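PDB 4O1N: staphylococcal superantigen-like 1 from Staphylococcus aureus, which probably acts as a secreted protease that promotes virulence by cleaving host collagens and cytokines. Local coordinates for residues D148-L151 / R152-A155. Residues are numbered along the deposited sequence; the frame is centred on the assembly and turned at random.
Sequences DYRL and RERA
D148 and R152, one turn apart on helix 144-159, form a buried salt bridge in which a single carboxylate oxygen takes two donors. R152 NE lies 2.6 Å from D148 OD1, on the syn side of that oxygen, and R152 NH2 adds a weak bond to D148 OD1 at 3.0 Å. OD1 sits at the guanidinium edge, in its plane, yet the two planes stand 86° apart, which rules out a flat two-oxygen pairing. These torsions bring the groups together: D148 holds CG anti to the backbone N (chi1 175°), and the R152 chain runs extended from CG to NE. The other polar atoms are engaged too, D148 OD2 by Y31 OH and R152 NH1 by Q187 O and Y162 OH.

The second pair, R150 and E153, is three residues apart and partly exposed. Its side chains run alongside each other, with R150 bent at chi2 (-107°) and chi3 and E153 extended. R150 NE reaches E153 OE1 at 3.2 Å, and the near-coplanar groups differ from the perpendicular first pair. Y149 CE2 approaches E153 OE1 obliquely at 4.1 Å. R150 NH1 also pairs with E37, in the first strand of the N-terminal OB-fold domain.

Chemically, one bridge probably neutralises charge buried against the beta-grasp sheet, whereas the other, looser bridge belongs to a charge network joining the two domains.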
loop_
_atom_site.group_PDB
_atom_site.type_symbol
_atom_site.label_atom_id
_atom_site.label_comp_id
_atom_site.label_asym_id
_atom_site.label_seq_id
_atom_site.Cartn_x
_atom_site.Cartn_y
_atom_site.Cartn_z
ATOM N N ASP A 148 0.520 0.824 4.111
ATOM C CA ASP A 148 0.107 2.146 4.584
ATOM C C ASP A 148 -1.413 2.318 4.577
ATOM O O ASP A 148 -2.028 2.645 5.613
ATOM C CB ASP A 148 0.737 3.241 3.740
ATOM C CG ASP A 148 0.251 4.607 4.121
ATOM O OD1 ASP A 148 0.349 4.916 5.334
ATOM O OD2 ASP A 148 -0.248 5.342 3.226
ATOM N N TYR A 149 -2.024 2.057 3.424
ATOM C CA TYR A 149 -3.455 2.221 3.302
ATOM C C TYR A 149 -4.155 1.345 4.314
ATOM O O TYR A 149 -4.944 1.850 5.072
ATOM C CB TYR A 149 -3.977 1.931 1.881
ATOM C CG TYR A 149 -5.480 2.192 1.721
ATOM C CD1 TYR A 149 -5.969 3.421 1.281
ATOM C CD2 TYR A 149 -6.408 1.206 2.061
ATOM C CE1 TYR A 149 -7.321 3.654 1.180
ATOM C CE2 TYR A 149 -7.771 1.424 1.974
ATOM C CZ TYR A 149 -8.220 2.640 1.527
ATOM O OH TYR A 149 -9.578 2.823 1.425
ATOM N N ARG A 150 -3.845 0.055 4.353
ATOM C CA ARG A 150 -4.649 -0.894 5.148
ATOM C C ARG A 150 -4.505 -0.673 6.641
ATOM O O ARG A 150 -5.469 -0.887 7.382
ATOM C CB ARG A 150 -4.314 -2.328 4.800
ATOM C CG ARG A 150 -4.582 -2.661 3.330
ATOM C CD ARG A 150 -5.810 -3.540 3.101
ATOM N NE ARG A 150 -6.992 -2.808 2.706
ATOM C CZ ARG A 150 -7.648 -2.922 1.548
ATOM N NH1 ARG A 150 -7.258 -3.722 0.577
ATOM N NH2 ARG A 150 -8.732 -2.211 1.361
ATOM N N LEU A 151 -3.323 -0.228 7.088
ATOM C CA LEU A 151 -3.131 0.022 8.513
ATOM C C LEU A 151 -3.913 1.268 8.866
ATOM O O LEU A 151 -4.568 1.304 9.904
ATOM C CB LEU A 151 -1.664 0.182 8.848
ATOM C CG LEU A 151 -0.893 -1.120 8.650
ATOM C CD1 LEU A 151 0.619 -0.908 8.530
ATOM C CD2 LEU A 151 -1.177 -2.055 9.805
ATOM N N ARG A 152 -3.883 2.278 7.997
ATOM C CA ARG A 152 -4.599 3.501 8.320
ATOM C C ARG A 152 -6.091 3.265 8.306
ATOM O O ARG A 152 -6.810 3.762 9.178
ATOM C CB ARG A 152 -4.227 4.637 7.399
ATOM C CG ARG A 152 -2.790 5.092 7.563
ATOM C CD ARG A 152 -2.547 6.477 6.959
ATOM N NE ARG A 152 -1.149 6.649 6.530
ATOM C CZ ARG A 152 -0.489 7.807 6.461
ATOM N NH1 ARG A 152 -1.061 8.949 6.792
ATOM N NH2 ARG A 152 0.765 7.819 6.046
ATOM N N GLU A 153 -6.546 2.462 7.351
ATOM C CA GLU A 153 -7.935 2.044 7.294
ATOM C C GLU A 153 -8.331 1.466 8.630
ATOM O O GLU A 153 -9.356 1.856 9.184
ATOM C CB GLU A 153 -8.165 1.000 6.190
ATOM C CG GLU A 153 -9.567 0.377 6.208
ATOM C CD GLU A 153 -9.880 -0.521 5.009
ATOM O OE1 GLU A 153 -9.045 -1.360 4.630
ATOM O OE2 GLU A 153 -10.987 -0.396 4.454
ATOM N N ARG A 154 -7.517 0.570 9.187
ATOM C CA ARG A 154 -7.876 0.011 10.467
ATOM C C ARG A 154 -7.862 0.999 11.640
ATOM O O ARG A 154 -8.769 0.967 12.473
ATOM C CB ARG A 154 -7.046 -1.207 10.828
ATOM C CG ARG A 154 -7.895 -2.095 11.716
ATOM C CD ARG A 154 -7.123 -2.950 12.674
ATOM N NE ARG A 154 -6.798 -4.189 12.025
ATOM C CZ ARG A 154 -6.868 -5.376 12.578
ATOM N NH1 ARG A 154 -7.300 -5.527 13.821
ATOM N NH2 ARG A 154 -6.501 -6.428 11.844
ATOM N N ALA A 155 -6.844 1.853 11.716
ATOM C CA ALA A 155 -6.771 2.869 12.769
ATOM C C ALA A 155 -7.954 3.831 12.662
ATOM O O ALA A 155 -8.495 4.299 13.697
ATOM C CB ALA A 155 -5.452 3.637 12.685
#